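PDB 2VXZ: Pyrsv_gp04 from Pyrobaculum spherical virus, which is of unknown function but belongs to a helix-turn-helix-related regulator family and probably acts in transcriptional control of the virus. Local coordinates for residues H5-E8 and V9-R12; I45-L48 and E49-R53; L67-D70 and Q71-Q74; R99-D102 and L103-D107; K112-S115 and S116-P119. One frame throughout, in Å; residues are numbered along the deposited sequence.

Overall arrangement
All five contacts are local and follow one another in series; none nests in or crosses another. Interaction 1 opens helix 7-20 at its N-cap, and interaction 2 closes helix 38-50 with a Schellman turn; the two touch through His-5 and Glu-51, on the same side of the chain's centre. After strands 55-59 and 62-66, interaction 3 starts the long helix 69-89, and its Leu-67 packs on Arg-53 of interaction 2. Interaction 4, on helix 97-106, lies across the chain's centre, about 38 Å centre to centre from interaction 1. Interaction 5 lies where helix 108-115 runs out, meeting interaction 4 where Phe-114 touches Ile-104, and leads toward helix 125-139.

Interaction 1: H5-E8 and V9-R12; sequences HSRE and VLVR
Glu-8 and Arg-12 lie flank to flank, both directed the same way, with carboxylate and guanidinium planes 87° apart. Glu-8 OE2 is 3.4 Å from Arg-12 NE, a long salt bridge, and meets the guanidinium obliquely. A water donates to Glu-8 OE2 and accepts weakly from Arg-12 NH2, adding a second link. Arg-12 NH1 is bonded elsewhere, to the carbonyl of Leu-34, which helps to hold the outer end of the arginine. Next to Glu-8 in sequence, Arg-7 folds back through bends at chi2 and chi3, bringing NH2 to 3.5 Å from Val-11 CG2, which lies over one guanidinium face. These pairs decorate the first turns of helix 7-20, and Ser-6 is its N-cap: OG accepts from Val-9 N at 3.3 Å, the N-H...O angle 161°. The hydroxyl reaches that amide because OG sits between the backbone N and the carbonyl carbon (chi1 66°). The Ser-6 carbonyl accepts from Leu-10 N at 2.9 Å, the first i to i+4 bond of the helix. Ahead of the cap, His-5 leans across Val-9, its ND1 3.6 Å from CG1, while NE2 makes a weak hydrogen bond to Glu-51 and Val-9 also packs on Leu-44 of helix 38-50.

Interaction 2: I45-L48 and E49-R53; sequences IYVL and EKEGR
One face of the Tyr-46 ring is covered by the aliphatic chain of Lys-50, one turn further along the helix. Lys-50 CG stands 3.9 Å from the centroid of the Tyr-46 ring and 19° off its normal, a CH-pi contact displaced toward the rim on the hydroxyl side, where CZ is the closest ring atom. The two side chains run alongside each other in the same direction. Bends at chi2 and chi3 carry the lysine past the ring, leaving NZ 3.8 Å from Tyr-46 OH. Glu-51 is arranged similarly beside Val-47, its flat carboxylate placing OE2 3.7 Å from Val-47 CG1; that same oxygen receives a weak hydrogen bond from His-5. A water bridges Tyr-46 O and Glu-49 OE1, donating to both.

Regular helical bonds run to Glu-51 N, which donates to Val-47 O at 3.0 Å. The helix then ends in a Schellman motif: Arg-53 N reaches back to Leu-48 O at 2.8 Å, and inside this loop Gly-52 N donates to Glu-49 O at 3.0 Å. Gly-52 makes the reversal with phi 79°, and a glycerol molecule, probably from the crystallisation liquor, binds nearby at the carbonyl of Lys-50. Across the turn, Leu-48 CD2 approaches Arg-53 CB at 4.1 Å. Leu-48 is buried against Leu-13, Ile-16 and Leu-17 of helix 7-20, whereas Ile-45 packs on helix 27-34 and, with Glu-49, on Arg-56 of strand 55-59.

Interaction 3: L67-D70 and Q71-Q74; sequences LSMD and QYRQ
Tyr-72 N donates to Ser-68 O in the first i to i+4 bond of helix 69-89, and Arg-73 N follows with Met-69 O at 2.9 Å. Ser-68 is extended, and from Met-69 onward the backbone is helical. Leu-67 N donates to Gln-71 OE1 at 2.8 Å, so the loop backbone before the helix is gripped by a side chain of its first turn.

This is an N-cap: Ser-68 OG accepts from Gln-71 N at 2.9 Å, turned onto that amide by a chi1 of 67°. Gln-71 reaches back on an extended chain; the Leu-67 amide meets its carbonyl from above the plane, 38° out of it, while NE2 donates to the Leu-20 carbonyl of helix 7-20. The side-chain amide of Gln-71 also lies against Leu-67, NE2 3.8 Å from Leu-67 CD1.

Asp-70 and Arg-73 cross at an angle. Asp-70 OD1 enters at the guanidinium edge, in its plane, and forms a salt bridge to Arg-73 NH1 at 2.9 Å, the carboxylate being turned 73° from that plane. Selenomethionine Met-69 runs beside Tyr-72 in an oblique Met-aromatic contact: SE is 5.4 Å from the ring centroid and CE 3.9 Å from Tyr-72 CD2. Both residues also pack on Val-57 of strand 55-59.

Interaction 4: R99-D102 and L103-D107; sequences RLHD and LIIKD
The ring contact joins His-101 and Ile-105, one helical turn apart. Ile-105 CG2 lies over one face of the imidazole, 4.0 Å from the His-101 ring centroid and 27° off the normal. The closest ring atom is NE2, 3.6 Å from CG2, and the second branch also takes part, with Ile-105 CD1 3.8 Å from His-101 CE1. Both branches thus lie on the same side of the ring plane, because CG1 of Ile-105 is placed between its own backbone N and carbonyl carbon (chi1 62°), directing both CG2 and CD1 at the histidine.

Among the apolar contacts, Leu-100 and Ile-104 meet through Leu-100 CG and Ile-104 CD1, 3.8 Å apart; Leu-131 of helix 125-139 packs on both. Leu-103 joins Ile-104 in facing Leu-86 of helix 69-89.

His-101 and Asp-102 find their polar partners outside the two segments. Both imidazole nitrogens are used: NE2 bonds to the Ile-120 carbonyl and ND1 to Arg-123 NE, which fixes the ring's rotation beneath the isoleucine. Asp-102 OD1 forms a salt bridge with the same Arg-123, so a neighbouring acid and imidazole hold one guanidinium.

Backbone bonds keep the i to i+4 pattern, with Ile-105 N donating to His-101 O at 3.0 Å, and lengthen to 3.2 Å at Lys-106 N to Asp-102 O; Asp-107 N then bonds to Ile-104 O and only weakly to Leu-103 O. Near this point helix 97-106 gives way to Asp-107, whose OD2 accepts from Ala-110 N and pairs with Arg-85. It is the N-cap of helix 108-115: two consecutive helices joined at a capping aspartate.

Interaction 5: K112-S115 and S116-P119; sequences KFFS and SIIP
Ile-117 and Phe-113 meet through a methyl over a ring near the C-terminal end of helix 108-115, as the chain turns toward helix 125-139. This is a helix C-terminal turn, in the putative transcriptional regulator region, where i to i+3 bonds join the i to i+4 pattern. Ile-117 CD1 lies 4.1 Å from the Phe-113 ring centroid, 26° off the normal, and is shifted toward the rim, where CE2 is 3.8 Å away. It is a CH-pi contact across one turn, the two side chains crossing each other. The phenyl reaches this position with CG anti to the backbone N (chi1 179°). Phe-113 in turn presents CD2 over one face of Phe-114, offset toward the rim, so Ile-117 CD1, 4.4 Å from Phe-114 CD2, and the two rings form one cluster.

Behind these side chains the backbone tightens. Ile-118 N and Ile-117 N both donate to Phe-114 O, at 3.1 and 3.0 Å; the first approaches almost in line with the carbonyl, whereas the second comes from well above its plane. The regular pattern weakens at Ser-116 N, whose bond to Lys-112 O is weak. Ser-115 CA adds a C-H...O contact to the Ile-118 carbonyl.

Further out, Ser-115 OG bonds back to Arg-111 O. Phe-113 packs on Met-79 of helix 69-89, and Phe-114 on Leu-134 of helix 125-139. Ile-117 touches Leu-75 and Leu-64 and has backbone hydrogen bonding with Thr-26, joining this turn to strand 25-26, an edge of the three-stranded sheet. The Phe-113 carbonyl is gripped twice by one residue: Ser-116 N approaches from above its plane at 3.2 Å, and Ser-116 OG donates to Phe-113 O at 2.6 Å.

Interaction 1: H5-E8 and V9-R12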
loop_
_atom_site.group_PDB
_atom_site.type_symbol
_atom_site.label_atom_id
_atom_site.label_comp_id
_atom_site.label_asym_id
_atom_site.label_seq_id
_atom_site.Cartn_x
_atom_site.Cartn_y
_atom_site.Cartn_z
ATOM N N HIS A 5 8.554 24.983 14.922
ATOM C CA HIS A 5 7.140 24.927 14.453
ATOM C C HIS A 5 6.136 25.273 15.553
ATOM O O HIS A 5 6.458 25.244 16.742
ATOM C CB HIS A 5 6.826 23.537 13.915
ATOM C CG HIS A 5 7.654 23.144 12.734
ATOM N ND1 HIS A 5 7.468 23.683 11.481
ATOM C CD2 HIS A 5 8.652 22.238 12.610
ATOM C CE1 HIS A 5 8.321 23.130 10.637
ATOM N NE2 HIS A 5 9.054 22.253 11.298
ATOM N N SER A 6 4.913 25.595 15.141
ATOM C CA SER A 6 3.795 25.774 16.067
ATOM C C SER A 6 3.521 24.468 16.801
ATOM O O SER A 6 3.947 23.407 16.350
ATOM C CB SER A 6 2.533 26.166 15.303
ATOM O OG SER A 6 2.106 25.106 14.462
ATOM N N ARG A 7 2.795 24.548 17.919
ATOM C CA ARG A 7 2.431 23.348 18.682
ATOM C C ARG A 7 1.717 22.314 17.839
ATOM O O ARG A 7 2.017 21.123 17.930
ATOM C CB ARG A 7 1.516 23.691 19.865
ATOM C CG ARG A 7 2.219 24.165 21.117
ATOM C CD ARG A 7 3.257 23.185 21.638
ATOM N NE ARG A 7 2.695 21.901 22.055
ATOM C CZ ARG A 7 3.425 20.846 22.417
ATOM N NH1 ARG A 7 4.758 20.895 22.406
ATOM N NH2 ARG A 7 2.826 19.727 22.783
ATOM N N GLU A 8 0.743 22.745 17.047
ATOM C CA GLU A 8 -0.014 21.779 16.271
ATOM C C GLU A 8 0.899 21.102 15.249
ATOM O O GLU A 8 0.887 19.890 15.135
ATOM C CB GLU A 8 -1.239 22.404 15.590
ATOM C CG GLU A 8 -2.318 21.355 15.211
ATOM C CD GLU A 8 -2.979 20.651 16.412
ATOM O OE1 GLU A 8 -2.757 21.117 17.553
ATOM O OE2 GLU A 8 -3.712 19.626 16.229
ATOM N N VAL A 9 1.723 21.876 14.546
ATOM C CA VAL A 9 2.597 21.308 13.510
ATOM C C VAL A 9 3.670 20.389 14.098
ATOM O O VAL A 9 3.897 19.304 13.584
ATOM C CB VAL A 9 3.245 22.410 12.633
ATOM C CG1 VAL A 9 4.361 21.831 11.744
ATOM C CG2 VAL A 9 2.177 23.085 11.783
ATOM N N LEU A 10 4.315 20.818 15.176
ATOM C CA LEU A 10 5.346 19.998 15.825
ATOM C C LEU A 10 4.807 18.633 16.259
ATOM O O LEU A 10 5.428 17.599 15.994
ATOM C CB LEU A 10 5.940 20.742 17.024
ATOM C CG LEU A 10 7.018 20.002 17.816
ATOM C CD1 LEU A 10 8.063 20.963 18.350
ATOM C CD2 LEU A 10 6.394 19.190 18.965
ATOM N N VAL A 11 3.654 18.638 16.920
ATOM C CA VAL A 11 3.036 17.400 17.406
ATOM C C VAL A 11 2.644 16.503 16.233
ATOM O O VAL A 11 2.906 15.310 16.237
ATOM C CB VAL A 11 1.789 17.706 18.281
ATOM C CG1 VAL A 11 0.905 16.468 18.419
ATOM C CG2 VAL A 11 2.224 18.205 19.639
ATOM N N ARG A 12 2.045 17.087 15.202
ATOM C CA ARG A 12 1.630 16.303 14.050
ATOM C C ARG A 12 2.796 15.717 13.261
ATOM O O ARG A 12 2.719 14.597 12.814
ATOM C CB ARG A 12 0.740 17.140 13.120
ATOM C CG ARG A 12 -0.522 17.690 13.788
ATOM C CD ARG A 12 -1.293 16.657 14.562
ATOM N NE ARG A 12 -2.742 16.849 14.431
ATOM C CZ ARG A 12 -3.635 15.862 14.479
ATOM N NH1 ARG A 12 -3.243 14.621 14.689
ATOM N NH2 ARG A 12 -4.925 16.116 14.337
HETATM O O HOH W 1 -6.335 18.021 15.717
#

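Interaction 2: I45-L48 and E49-R53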
loop_
_atom_site.group_PDB
_atom_site.type_symbol
_atom_site.label_atom_id
_atom_site.label_comp_id
_atom_site.label_asym_id
_atom_site.label_seq_id
_atom_site.Cartn_x
_atom_site.Cartn_y
_atom_site.Cartn_z
ATOM N N ILE A 45 3.283 16.131 5.216
ATOM C CA ILE A 45 4.148 15.180 4.532
ATOM C C ILE A 45 5.137 15.926 3.650
ATOM O O ILE A 45 6.317 15.577 3.583
ATOM C CB ILE A 45 3.342 14.148 3.729
ATOM C CG1 ILE A 45 2.639 13.191 4.705
ATOM C CG2 ILE A 45 4.273 13.360 2.797
ATOM C CD1 ILE A 45 1.397 12.523 4.172
ATOM N N TYR A 46 4.666 16.985 3.001
ATOM C CA TYR A 46 5.538 17.866 2.245
ATOM C C TYR A 46 6.672 18.463 3.098
ATOM O O TYR A 46 7.843 18.490 2.678
ATOM C CB TYR A 46 4.703 18.984 1.621
ATOM C CG TYR A 46 5.516 20.031 0.904
ATOM C CD1 TYR A 46 6.115 19.756 -0.318
ATOM C CD2 TYR A 46 5.684 21.295 1.442
ATOM C CE1 TYR A 46 6.865 20.722 -0.979
ATOM C CE2 TYR A 46 6.430 22.264 0.786
ATOM C CZ TYR A 46 7.017 21.965 -0.420
ATOM O OH TYR A 46 7.751 22.939 -1.066
ATOM N N VAL A 47 6.327 18.958 4.279
ATOM C CA VAL A 47 7.325 19.511 5.177
ATOM C C VAL A 47 8.379 18.452 5.539
ATOM O O VAL A 47 9.575 18.746 5.531
ATOM C CB VAL A 47 6.672 20.095 6.444
ATOM C CG1 VAL A 47 7.720 20.413 7.502
ATOM C CG2 VAL A 47 5.872 21.353 6.087
ATOM N N LEU A 48 7.930 17.243 5.862
ATOM C CA LEU A 48 8.846 16.123 6.170
ATOM C C LEU A 48 9.756 15.763 4.987
ATOM O O LEU A 48 10.954 15.489 5.174
ATOM C CB LEU A 48 8.073 14.886 6.631
ATOM C CG LEU A 48 7.410 14.991 8.008
ATOM C CD1 LEU A 48 6.510 13.774 8.263
ATOM C CD2 LEU A 48 8.442 15.148 9.142
ATOM N N GLU A 49 9.189 15.789 3.786
ATOM C CA GLU A 49 9.926 15.489 2.559
ATOM C C GLU A 49 11.015 16.536 2.330
ATOM O O GLU A 49 12.149 16.199 1.995
ATOM C CB GLU A 49 8.945 15.440 1.387
ATOM C CG GLU A 49 9.420 14.748 0.126
ATOM C CD GLU A 49 8.264 14.529 -0.861
ATOM O OE1 GLU A 49 7.302 15.332 -0.848
ATOM O OE2 GLU A 49 8.314 13.556 -1.633
ATOM N N LYS A 50 10.673 17.806 2.522
ATOM C CA LYS A 50 11.637 18.892 2.353
ATOM C C LYS A 50 12.759 18.800 3.382
ATOM O O LYS A 50 13.897 19.134 3.084
ATOM C CB LYS A 50 10.942 20.250 2.463
ATOM C CG LYS A 50 10.041 20.569 1.273
ATOM C CD LYS A 50 10.817 21.051 0.041
ATOM C CE LYS A 50 11.543 22.359 0.304
ATOM N NZ LYS A 50 11.550 23.268 -0.879
ATOM N N GLU A 51 12.419 18.338 4.583
ATOM C CA GLU A 51 13.387 18.100 5.650
ATOM C C GLU A 51 14.190 16.801 5.481
ATOM O O GLU A 51 15.069 16.510 6.296
ATOM C CB GLU A 51 12.666 18.074 6.996
ATOM C CG GLU A 51 12.154 19.436 7.455
ATOM C CD GLU A 51 11.420 19.364 8.784
ATOM O OE1 GLU A 51 11.257 18.240 9.315
ATOM O OE2 GLU A 51 11.001 20.429 9.288
ATOM N N GLY A 52 13.883 16.024 4.446
ATOM C CA GLY A 52 14.589 14.771 4.175
ATOM C C GLY A 52 14.151 13.583 5.031
ATOM O O GLY A 52 14.772 12.518 4.967
ATOM N N ARG A 53 13.072 13.746 5.795
ATOM C CA ARG A 53 12.631 12.728 6.775
ATOM C C ARG A 53 11.730 11.644 6.196
ATOM O O ARG A 53 11.613 10.563 6.777
ATOM C CB ARG A 53 11.886 13.384 7.941
ATOM C CG ARG A 53 12.682 14.409 8.739
ATOM C CD ARG A 53 13.941 13.821 9.380
ATOM N NE ARG A 53 13.689 12.711 10.307
ATOM C CZ ARG A 53 13.548 12.822 11.634
ATOM N NH1 ARG A 53 13.590 14.006 12.233
ATOM N NH2 ARG A 53 13.353 11.735 12.374
HETATM O O HOH W 2 8.718 18.189 -0.484
#

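Interaction 3: L67-D70 and Q71-Q74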
loop_
_atom_site.group_PDB
_atom_site.type_symbol
_atom_site.label_atom_id
_atom_site.label_comp_id
_atom_site.label_asym_id
_atom_site.label_seq_id
_atom_site.Cartn_x
_atom_site.Cartn_y
_atom_site.Cartn_z
ATOM N N LEU A 67 9.901 6.249 5.378
ATOM C CA LEU A 67 11.051 6.884 6.041
ATOM C C LEU A 67 12.318 6.799 5.188
ATOM O O LEU A 67 13.242 7.590 5.352
ATOM C CB LEU A 67 11.338 6.234 7.398
ATOM C CG LEU A 67 10.247 6.315 8.465
ATOM C CD1 LEU A 67 10.710 5.562 9.710
ATOM C CD2 LEU A 67 9.891 7.774 8.784
ATOM N N SER A 68 12.367 5.819 4.296
ATOM C CA SER A 68 13.516 5.615 3.428
ATOM C C SER A 68 13.133 4.690 2.289
ATOM O O SER A 68 12.108 4.006 2.356
ATOM C CB SER A 68 14.663 4.987 4.213
ATOM O OG SER A 68 14.343 3.669 4.612
HETATM N N MSE A 69 13.963 4.660 1.249
HETATM C CA MSE A 69 13.760 3.715 0.167
HETATM C C MSE A 69 14.024 2.292 0.628
HETATM O O MSE A 69 13.384 1.382 0.141
HETATM C CB MSE A 69 14.588 4.075 -1.071
HETATM C CG MSE A 69 14.061 5.316 -1.787
HETATM SE SE MSE A 69 12.191 5.171 -2.338
HETATM C CE MSE A 69 12.420 3.867 -3.754
ATOM N N ASP A 70 14.927 2.099 1.589
ATOM C CA ASP A 70 15.065 0.784 2.224
ATOM C C ASP A 70 13.763 0.324 2.872
ATOM O O ASP A 70 13.410 -0.849 2.779
ATOM C CB ASP A 70 16.145 0.791 3.298
ATOM C CG ASP A 70 17.528 0.591 2.736
ATOM O OD1 ASP A 70 17.700 0.563 1.494
ATOM O OD2 ASP A 70 18.452 0.438 3.557
ATOM N N GLN A 71 13.062 1.238 3.545
ATOM C CA GLN A 71 11.806 0.872 4.193
ATOM C C GLN A 71 10.773 0.497 3.130
ATOM O O GLN A 71 9.960 -0.420 3.333
ATOM C CB GLN A 71 11.263 2.000 5.073
ATOM C CG GLN A 71 10.133 1.532 5.978
ATOM C CD GLN A 71 9.430 2.666 6.699
ATOM O OE1 GLN A 71 9.066 3.677 6.093
ATOM N NE2 GLN A 71 9.229 2.496 7.999
ATOM N N TYR A 72 10.802 1.219 2.006
ATOM C CA TYR A 72 9.931 0.910 0.874
ATOM C C TYR A 72 10.208 -0.486 0.358
ATOM O O TYR A 72 9.282 -1.253 0.167
ATOM C CB TYR A 72 10.065 1.932 -0.264
ATOM C CG TYR A 72 9.323 1.523 -1.519
ATOM C CD1 TYR A 72 7.938 1.610 -1.582
ATOM C CD2 TYR A 72 10.003 1.022 -2.633
ATOM C CE1 TYR A 72 7.242 1.233 -2.722
ATOM C CE2 TYR A 72 9.309 0.639 -3.786
ATOM C CZ TYR A 72 7.921 0.750 -3.813
ATOM O OH TYR A 72 7.195 0.367 -4.926
ATOM N N ARG A 73 11.476 -0.814 0.135
ATOM C CA ARG A 73 11.830 -2.134 -0.379
ATOM C C ARG A 73 11.398 -3.255 0.563
ATOM O O ARG A 73 10.948 -4.302 0.105
ATOM C CB ARG A 73 13.321 -2.224 -0.689
ATOM C CG ARG A 73 13.717 -1.354 -1.863
ATOM C CD ARG A 73 15.200 -1.417 -2.149
ATOM N NE ARG A 73 15.615 -0.257 -2.945
ATOM C CZ ARG A 73 16.221 0.834 -2.478
ATOM N NH1 ARG A 73 16.571 0.958 -1.201
ATOM N NH2 ARG A 73 16.515 1.809 -3.329
ATOM N N GLN A 74 11.508 -3.027 1.869
ATOM C CA GLN A 74 11.006 -3.980 2.861
ATOM C C GLN A 74 9.495 -4.165 2.741
ATOM O O GLN A 74 9.007 -5.289 2.829
ATOM C CB GLN A 74 11.366 -3.530 4.279
ATOM C CG GLN A 74 12.829 -3.679 4.572
ATOM C CD GLN A 74 13.255 -3.064 5.894
ATOM O OE1 GLN A 74 12.579 -2.187 6.448
ATOM N NE2 GLN A 74 14.403 -3.515 6.402
#

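Interaction 4: R99-D102 and L103-D107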
loop_
_atom_site.group_PDB
_atom_site.type_symbol
_atom_site.label_atom_id
_atom_site.label_comp_id
_atom_site.label_asym_id
_atom_site.label_seq_id
_atom_site.Cartn_x
_atom_site.Cartn_y
_atom_site.Cartn_z
ATOM N N ARG A 99 -10.074 -10.698 -7.033
ATOM C CA ARG A 99 -9.806 -11.984 -6.374
ATOM C C ARG A 99 -8.754 -11.852 -5.270
ATOM O O ARG A 99 -8.874 -12.456 -4.206
ATOM C CB ARG A 99 -9.414 -13.038 -7.397
ATOM C CG ARG A 99 -10.629 -13.546 -8.150
ATOM C CD ARG A 99 -10.254 -14.540 -9.222
ATOM N NE ARG A 99 -9.703 -15.794 -8.701
ATOM C CZ ARG A 99 -10.349 -16.961 -8.647
ATOM N NH1 ARG A 99 -11.615 -17.080 -9.044
ATOM N NH2 ARG A 99 -9.716 -18.029 -8.178
ATOM N N LEU A 100 -7.731 -11.057 -5.532
ATOM C CA LEU A 100 -6.699 -10.817 -4.539
ATOM C C LEU A 100 -7.282 -10.057 -3.364
ATOM O O LEU A 100 -7.008 -10.386 -2.218
ATOM C CB LEU A 100 -5.523 -10.063 -5.148
ATOM C CG LEU A 100 -4.406 -9.695 -4.172
ATOM C CD1 LEU A 100 -3.812 -10.946 -3.521
ATOM C CD2 LEU A 100 -3.320 -8.861 -4.879
ATOM N N HIS A 101 -8.086 -9.028 -3.641
ATOM C CA HIS A 101 -8.746 -8.319 -2.547
ATOM C C HIS A 101 -9.521 -9.295 -1.664
ATOM O O HIS A 101 -9.421 -9.253 -0.423
ATOM C CB HIS A 101 -9.683 -7.216 -3.034
ATOM C CG HIS A 101 -10.253 -6.392 -1.919
ATOM N ND1 HIS A 101 -11.571 -6.467 -1.525
ATOM C CD2 HIS A 101 -9.664 -5.499 -1.091
ATOM C CE1 HIS A 101 -11.776 -5.642 -0.517
ATOM N NE2 HIS A 101 -10.633 -5.047 -0.227
ATOM N N ASP A 102 -10.286 -10.181 -2.300
ATOM C CA ASP A 102 -11.097 -11.124 -1.556
ATOM C C ASP A 102 -10.223 -12.058 -0.721
ATOM O O ASP A 102 -10.551 -12.330 0.438
ATOM C CB ASP A 102 -11.976 -11.939 -2.486
ATOM C CG ASP A 102 -13.285 -12.360 -1.837
ATOM O OD1 ASP A 102 -14.055 -11.485 -1.381
ATOM O OD2 ASP A 102 -13.543 -13.567 -1.786
ATOM N N LEU A 103 -9.109 -12.537 -1.282
ATOM C CA LEU A 103 -8.225 -13.422 -0.503
ATOM C C LEU A 103 -7.597 -12.679 0.682
ATOM O O LEU A 103 -7.424 -13.254 1.768
ATOM C CB LEU A 103 -7.127 -14.048 -1.365
ATOM C CG LEU A 103 -7.597 -15.075 -2.395
ATOM C CD1 LEU A 103 -6.463 -15.402 -3.327
ATOM C CD2 LEU A 103 -8.126 -16.345 -1.693
ATOM N N ILE A 104 -7.254 -11.416 0.479
ATOM C CA ILE A 104 -6.658 -10.611 1.546
ATOM C C ILE A 104 -7.635 -10.396 2.690
ATOM O O ILE A 104 -7.307 -10.677 3.820
ATOM C CB ILE A 104 -6.155 -9.267 1.026
ATOM C CG1 ILE A 104 -4.924 -9.464 0.152
ATOM C CG2 ILE A 104 -5.832 -8.316 2.160
ATOM C CD1 ILE A 104 -4.569 -8.199 -0.672
ATOM N N ILE A 105 -8.846 -9.938 2.406
ATOM C CA ILE A 105 -9.762 -9.588 3.503
ATOM C C ILE A 105 -10.275 -10.809 4.269
ATOM O O ILE A 105 -10.665 -10.679 5.439
ATOM C CB ILE A 105 -10.946 -8.676 3.059
ATOM C CG1 ILE A 105 -11.830 -9.377 2.029
ATOM C CG2 ILE A 105 -10.424 -7.317 2.590
ATOM C CD1 ILE A 105 -13.013 -8.550 1.570
ATOM N N LYS A 106 -10.250 -11.978 3.627
ATOM C CA LYS A 106 -10.640 -13.252 4.255
ATOM C C LYS A 106 -9.524 -13.943 5.054
ATOM O O LYS A 106 -9.795 -14.891 5.799
ATOM C CB LYS A 106 -11.163 -14.232 3.197
ATOM C CG LYS A 106 -12.576 -13.947 2.718
ATOM C CD LYS A 106 -13.409 -15.237 2.560
ATOM C CE LYS A 106 -13.848 -15.876 3.913
ATOM N NZ LYS A 106 -14.981 -15.208 4.671
ATOM N N ASP A 107 -8.280 -13.509 4.883
ATOM C CA ASP A 107 -7.159 -14.096 5.601
ATOM C C ASP A 107 -6.688 -13.140 6.692
ATOM O O ASP A 107 -6.230 -12.037 6.393
ATOM C CB ASP A 107 -6.013 -14.400 4.644
ATOM C CG ASP A 107 -4.812 -14.986 5.354
ATOM O OD1 ASP A 107 -4.822 -16.193 5.639
ATOM O OD2 ASP A 107 -3.861 -14.249 5.650
#

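Interaction 5: K112-S115 and S116-P119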
loop_
_atom_site.group_PDB
_atom_site.type_symbol
_atom_site.label_atom_id
_atom_site.label_comp_id
_atom_site.label_asym_id
_atom_site.label_seq_id
_atom_site.Cartn_x
_atom_site.Cartn_y
_atom_site.Cartn_z
ATOM N N LYS A 112 -4.545 -7.989 8.301
ATOM C CA LYS A 112 -3.812 -7.187 9.286
ATOM C C LYS A 112 -2.638 -6.458 8.641
ATOM O O LYS A 112 -2.436 -5.273 8.885
ATOM C CB LYS A 112 -3.307 -8.059 10.436
ATOM C CG LYS A 112 -2.558 -7.289 11.521
ATOM C CD LYS A 112 -2.080 -8.199 12.629
ATOM C CE LYS A 112 -0.969 -7.555 13.472
ATOM N NZ LYS A 112 -1.477 -6.442 14.312
ATOM N N PHE A 113 -1.869 -7.173 7.831
ATOM C CA PHE A 113 -0.711 -6.588 7.163
ATOM C C PHE A 113 -1.110 -5.459 6.220
ATOM O O PHE A 113 -0.628 -4.335 6.335
ATOM C CB PHE A 113 0.059 -7.659 6.404
ATOM C CG PHE A 113 1.250 -7.130 5.658
ATOM C CD1 PHE A 113 2.360 -6.664 6.341
ATOM C CD2 PHE A 113 1.257 -7.090 4.275
ATOM C CE1 PHE A 113 3.463 -6.173 5.642
ATOM C CE2 PHE A 113 2.356 -6.608 3.584
ATOM C CZ PHE A 113 3.443 -6.142 4.262
ATOM N N PHE A 114 -2.004 -5.753 5.286
ATOM C CA PHE A 114 -2.383 -4.741 4.303
ATOM C C PHE A 114 -3.124 -3.553 4.941
ATOM O O PHE A 114 -2.949 -2.427 4.509
ATOM C CB PHE A 114 -3.171 -5.357 3.130
ATOM C CG PHE A 114 -2.294 -6.011 2.097
ATOM C CD1 PHE A 114 -2.045 -7.367 2.143
ATOM C CD2 PHE A 114 -1.691 -5.262 1.100
ATOM C CE1 PHE A 114 -1.221 -7.973 1.209
ATOM C CE2 PHE A 114 -0.873 -5.865 0.148
ATOM C CZ PHE A 114 -0.632 -7.222 0.209
ATOM N N SER A 115 -3.942 -3.787 5.966
ATOM C CA SER A 115 -4.698 -2.671 6.569
ATOM C C SER A 115 -3.785 -1.720 7.349
ATOM O O SER A 115 -4.165 -0.578 7.622
ATOM C CB SER A 115 -5.816 -3.178 7.467
ATOM O OG SER A 115 -5.283 -3.808 8.592
ATOM N N SER A 116 -2.574 -2.173 7.673
ATOM C CA SER A 116 -1.569 -1.298 8.287
ATOM C C SER A 116 -0.811 -0.443 7.257
ATOM O O SER A 116 0.037 0.379 7.637
ATOM C CB SER A 116 -0.595 -2.108 9.152
ATOM O OG SER A 116 0.246 -2.945 8.373
ATOM N N ILE A 117 -1.106 -0.632 5.968
ATOM C CA ILE A 117 -0.494 0.130 4.870
ATOM C C ILE A 117 -1.494 1.097 4.211
ATOM O O ILE A 117 -1.156 2.227 3.870
ATOM C CB ILE A 117 0.024 -0.824 3.747
ATOM C CG1 ILE A 117 1.008 -1.861 4.299
ATOM C CG2 ILE A 117 0.676 -0.021 2.588
ATOM C CD1 ILE A 117 1.346 -3.004 3.319
ATOM N N ILE A 118 -2.713 0.613 4.000
ATOM C CA ILE A 118 -3.703 1.304 3.190
ATOM C C ILE A 118 -5.079 0.850 3.653
ATOM O O ILE A 118 -5.224 -0.282 4.109
ATOM C CB ILE A 118 -3.508 0.973 1.689
ATOM C CG1 ILE A 118 -4.435 1.820 0.808
ATOM C CG2 ILE A 118 -3.725 -0.526 1.437
ATOM C CD1 ILE A 118 -4.002 1.860 -0.653
ATOM N N PRO A 119 -6.079 1.744 3.620
ATOM C CA PRO A 119 -7.443 1.264 3.851
ATOM C C PRO A 119 -7.828 0.169 2.850
ATOM O O PRO A 119 -7.688 0.366 1.637
ATOM C CB PRO A 119 -8.284 2.526 3.652
ATOM C CG PRO A 119 -7.354 3.635 4.066
ATOM C CD PRO A 119 -6.050 3.209 3.454
#